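Local coordinates for protein MucR Phosphodiesterase (Pseudomonas aeruginosa, PDB 5M1T) that belongs to the EAL-domain family and binds C2E in a pocket and magnesium ions at two metal sites, at residues Asn141-Arg145 / His146-Pro150; Ser193-Leu196 / Tyr197-Arg200. One frame throughout, in Å; residues are numbered along the deposited sequence.

Contact 1. Residues Asn141-Arg145 / His146-Pro150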
loop_
_atom_site.group_PDB
_atom_site.type_symbol
_atom_site.label_atom_id
_atom_site.label_comp_id
_atom_site.label_asym_id
_atom_site.label_seq_id
_atom_site.Cartn_x
_atom_site.Cartn_y
_atom_site.Cartn_z
ATOM N N ASN A 141 0.577 -15.366 -6.487
ATOM C CA ASN A 141 -0.407 -16.060 -7.333
ATOM C C ASN A 141 -0.004 -16.055 -8.817
ATOM O O ASN A 141 -0.168 -17.069 -9.512
ATOM C CB ASN A 141 -1.817 -15.467 -7.226
ATOM C CG ASN A 141 -2.422 -15.545 -5.808
ATOM O OD1 ASN A 141 -1.903 -16.205 -4.896
ATOM N ND2 ASN A 141 -3.521 -14.848 -5.627
ATOM N N ALA A 142 0.496 -14.919 -9.322
ATOM C CA ALA A 142 0.869 -14.825 -10.751
ATOM C C ALA A 142 2.042 -15.727 -11.132
ATOM O O ALA A 142 2.074 -16.273 -12.227
ATOM C CB ALA A 142 1.186 -13.394 -11.140
ATOM N N LEU A 143 3.029 -15.834 -10.245
ATOM C CA LEU A 143 4.178 -16.723 -10.444
ATOM C C LEU A 143 3.726 -18.190 -10.421
ATOM O O LEU A 143 4.128 -18.954 -11.273
ATOM C CB LEU A 143 5.225 -16.509 -9.344
ATOM C CG LEU A 143 5.858 -15.111 -9.322
ATOM C CD1 LEU A 143 6.562 -14.897 -7.989
ATOM C CD2 LEU A 143 6.775 -14.893 -10.511
ATOM N N LEU A 144 2.869 -18.552 -9.470
ATOM C CA LEU A 144 2.328 -19.911 -9.379
ATOM C C LEU A 144 1.473 -20.270 -10.621
ATOM O O LEU A 144 1.684 -21.305 -11.247
ATOM C CB LEU A 144 1.532 -20.050 -8.081
ATOM C CG LEU A 144 0.955 -21.436 -7.788
ATOM C CD1 LEU A 144 2.066 -22.407 -7.376
ATOM C CD2 LEU A 144 -0.134 -21.310 -6.705
ATOM N N ARG A 145 0.553 -19.387 -11.000
ATOM C CA ARG A 145 -0.280 -19.560 -12.211
ATOM C C ARG A 145 0.503 -19.920 -13.481
ATOM O O ARG A 145 0.048 -20.707 -14.303
ATOM C CB ARG A 145 -1.080 -18.272 -12.464
ATOM C CG ARG A 145 -2.290 -18.403 -13.375
ATOM C CD ARG A 145 -2.913 -17.018 -13.663
ATOM N NE ARG A 145 -3.196 -16.293 -12.427
ATOM C CZ ARG A 145 -2.862 -15.027 -12.122
ATOM N NH1 ARG A 145 -2.202 -14.203 -12.949
ATOM N NH2 ARG A 145 -3.189 -14.595 -10.925
ATOM N N HIS A 146 1.676 -19.315 -13.653
ATOM C CA HIS A 146 2.495 -19.510 -14.855
ATOM C C HIS A 146 3.744 -20.334 -14.590
ATOM O O HIS A 146 4.647 -20.341 -15.402
ATOM C CB HIS A 146 2.871 -18.135 -15.422
ATOM C CG HIS A 146 1.687 -17.364 -15.911
ATOM N ND1 HIS A 146 1.050 -17.653 -17.098
ATOM C CD2 HIS A 146 0.974 -16.371 -15.333
ATOM C CE1 HIS A 146 0.014 -16.853 -17.245
ATOM N NE2 HIS A 146 -0.046 -16.054 -16.194
ATOM N N SER A 147 3.795 -21.005 -13.437
ATOM C CA SER A 147 4.957 -21.824 -13.038
ATOM C C SER A 147 6.291 -21.107 -13.285
ATOM O O SER A 147 7.219 -21.654 -13.917
ATOM C CB SER A 147 4.941 -23.158 -13.790
ATOM O OG SER A 147 3.649 -23.693 -13.777
ATOM N N LEU A 148 6.389 -19.894 -12.774
ATOM C CA LEU A 148 7.537 -19.040 -13.062
ATOM C C LEU A 148 8.399 -18.866 -11.821
ATOM O O LEU A 148 7.919 -18.404 -10.789
ATOM C CB LEU A 148 7.067 -17.675 -13.582
ATOM C CG LEU A 148 8.212 -16.706 -13.939
ATOM C CD1 LEU A 148 9.099 -17.208 -15.082
ATOM C CD2 LEU A 148 7.633 -15.348 -14.250
ATOM N N GLU A 149 9.658 -19.239 -11.916
ATOM C CA GLU A 149 10.577 -19.061 -10.805
ATOM C C GLU A 149 10.666 -17.589 -10.444
ATOM O O GLU A 149 10.803 -16.749 -11.328
ATOM C CB GLU A 149 11.972 -19.592 -11.164
ATOM C CG GLU A 149 11.952 -21.048 -11.588
ATOM C CD GLU A 149 11.757 -21.207 -13.101
ATOM O OE1 GLU A 149 11.106 -20.353 -13.745
ATOM O OE2 GLU A 149 12.301 -22.189 -13.657
ATOM N N PRO A 150 10.603 -17.270 -9.145
ATOM C CA PRO A 150 10.495 -15.873 -8.731
ATOM C C PRO A 150 11.710 -15.038 -9.097
ATOM O O PRO A 150 11.565 -13.857 -9.268
ATOM C CB PRO A 150 10.338 -15.971 -7.221
ATOM C CG PRO A 150 9.755 -17.328 -6.991
ATOM C CD PRO A 150 10.533 -18.161 -7.976
HETATM O O HOH W 1 1.689 -22.850 -15.358
#
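L143 and L148 meet across a Schellman motif that ends helix 135-145, with S147 as the C-prime residue. Its positive phi of 45° turns the chain back, so that L148 N reaches L143 O at 2.9 Å in an almost straight bond, while S147 N bonds to L144 O from above the carbonyl plane. The tight side is apolar. L148 CG lies anti to the backbone N (chi1 -179°), which carries CD2 to 3.9 Å from L143 CD2, the two side chains crossing obliquely; L143 CD1 comes within 4.0 Å of P150 CB. V181 touches L143 and P150, and L112 meets L148, so the leucine pair lies between helix 93-113 and the loop that holds V181. The R145/H146 side is polar but fixed. These side chains run alongside each other, guanidinium and imidazole planes nearly perpendicular (83°), and D102 OD1 holds both, through a salt bridge to R145 NH1 and a hydrogen bond to H146 NE2. The H146 ring edge faces the helix, with CD2 3.3 Å from A142 O. Only the turn at S147 is loose: there one water donates to R145 O at 2.9 Å and lies 2.7 Å from S147 OG.

Contact 2. Residues Ser193-Leu196 / Tyr197-Arg200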
loop_
_atom_site.group_PDB
_atom_site.type_symbol
_atom_site.label_atom_id
_atom_site.label_comp_id
_atom_site.label_asym_id
_atom_site.label_seq_id
_atom_site.Cartn_x
_atom_site.Cartn_y
_atom_site.Cartn_z
ATOM N N SER A 193 16.557 10.169 -0.994
ATOM C CA SER A 193 16.870 8.886 -0.334
ATOM C C SER A 193 17.631 9.052 0.957
ATOM O O SER A 193 18.537 9.870 1.062
ATOM C CB SER A 193 17.680 7.971 -1.262
ATOM O OG SER A 193 16.903 7.563 -2.347
ATOM N N SER A 194 17.255 8.245 1.942
ATOM C CA SER A 194 18.079 8.028 3.130
ATOM C C SER A 194 19.106 6.945 2.800
ATOM O O SER A 194 18.719 5.811 2.438
ATOM C CB SER A 194 17.212 7.523 4.275
ATOM O OG SER A 194 17.978 6.722 5.155
ATOM N N LEU A 195 20.388 7.276 2.930
ATOM C CA LEU A 195 21.445 6.265 2.719
ATOM C C LEU A 195 21.294 5.094 3.658
ATOM O O LEU A 195 21.601 3.952 3.301
ATOM C CB LEU A 195 22.847 6.842 2.859
ATOM C CG LEU A 195 23.325 7.717 1.702
ATOM C CD1 LEU A 195 24.763 8.106 1.939
ATOM C CD2 LEU A 195 23.253 7.018 0.361
ATOM N N LEU A 196 20.812 5.371 4.858
ATOM C CA LEU A 196 20.526 4.299 5.808
ATOM C C LEU A 196 19.514 3.291 5.259
ATOM O O LEU A 196 19.785 2.099 5.194
ATOM C CB LEU A 196 20.030 4.868 7.128
ATOM C CG LEU A 196 19.760 3.810 8.187
ATOM C CD1 LEU A 196 21.000 2.928 8.388
ATOM C CD2 LEU A 196 19.327 4.498 9.486
ATOM N N TYR A 197 18.356 3.768 4.838
ATOM C CA TYR A 197 17.336 2.855 4.314
ATOM C C TYR A 197 17.708 2.361 2.932
ATOM O O TYR A 197 17.291 1.272 2.532
ATOM C CB TYR A 197 15.953 3.493 4.280
ATOM C CG TYR A 197 15.301 3.534 5.611
ATOM C CD1 TYR A 197 14.648 2.413 6.125
ATOM C CD2 TYR A 197 15.317 4.703 6.361
ATOM C CE1 TYR A 197 14.033 2.456 7.385
ATOM C CE2 TYR A 197 14.718 4.780 7.609
ATOM C CZ TYR A 197 14.080 3.662 8.127
ATOM O OH TYR A 197 13.493 3.781 9.379
ATOM N N LEU A 198 18.486 3.135 2.190
ATOM C CA LEU A 198 18.936 2.653 0.899
ATOM C C LEU A 198 19.774 1.371 1.059
ATOM O O LEU A 198 19.684 0.464 0.235
ATOM C CB LEU A 198 19.700 3.744 0.163
ATOM C CG LEU A 198 19.866 3.598 -1.339
ATOM C CD1 LEU A 198 18.561 3.197 -2.026
ATOM C CD2 LEU A 198 20.404 4.897 -1.907
ATOM N N LYS A 199 20.532 1.273 2.138
ATOM C CA LYS A 199 21.326 0.070 2.417
ATOM C C LYS A 199 20.429 -1.062 2.989
ATOM O O LYS A 199 20.586 -2.238 2.646
ATOM C CB LYS A 199 22.484 0.446 3.361
ATOM C CG LYS A 199 23.396 -0.678 3.821
ATOM C CD LYS A 199 24.033 -1.403 2.652
ATOM C CE LYS A 199 24.571 -2.770 3.083
ATOM N NZ LYS A 199 24.885 -3.591 1.885
ATOM N N ARG A 200 19.469 -0.703 3.831
ATOM C CA ARG A 200 18.608 -1.702 4.449
ATOM C C ARG A 200 17.646 -2.375 3.494
ATOM O O ARG A 200 17.330 -3.518 3.702
ATOM C CB ARG A 200 17.793 -1.095 5.597
ATOM C CG ARG A 200 18.610 -0.956 6.860
ATOM C CD ARG A 200 17.767 -0.980 8.120
ATOM N NE ARG A 200 18.573 -0.437 9.225
ATOM C CZ ARG A 200 18.096 0.255 10.261
ATOM N NH1 ARG A 200 16.782 0.521 10.368
ATOM N NH2 ARG A 200 18.958 0.690 11.183
#
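Y197 lays one edge of its ring against S194, whose CB lies in the ring plane and whose OG is 3.6 Å from Y197 CD2. The same hydroxyl oxygen accepts from the backbone: Y197 N points at S194 OG over 3.0 Å, with an N-H...O angle of 173°. S194 OG lies roughly opposite its own N (chi1 152°), beside the carbonyl carbon, which puts it in line with the N-H of Y197. The phenol end is held elsewhere, by a hydrogen bond between Y197 OH and D167 OD1. S194 is thus the N-cap of helix 195-200, the short helix between strands 182-188 and 205-208 in a beta-alpha-beta unit of the EAL barrel. Its carbonyl opens the helical ladder, S194 O receiving L198 N at 2.7 Å, and L198 CB lies close to that oxygen beside the bond. L198 is the buried residue; its CD2 comes within 4.2 Å of S193 CB, and F188 of strand 182-188 and M163 touch both residues, while S193 OG turns to a hydrogen bond with E159. From the exposed L195, CD2 reaches to 4.2 Å from L198 CD2. L195 also touches L232, and L198 and K199 touch L236, both on helix 220-236. L196 and R200, both exposed, lie alongside each other, pointing the same way, one turn apart. The extended R200 chain carries its guanidinium past the leucine, one face over L196 CD2, and R200 NH2 stands 4.1 Å from L196 CD1.

Overall arrangement
From the N terminus, the chain passes the first three strands of the sheet before reaching contact 1, which closes the turn between helix 135-145 and strand 153-158 and ties it to helix 93-113. The chain then runs through strand 153-158, helices 159-164 and 166-178 and strand 182-188 to contact 2, which covers the N-cap and all of the short helix 195-200, ahead of strand 205-208. The two follow in series, neither nesting nor crossing. Contact 1 ends a helix and contact 2 begins one. Their centres are 30 Å apart, with about 18 Å between nearest atoms, so they do not touch; contact 2 packs against strand 182-188 and helices 159-164 and 220-236.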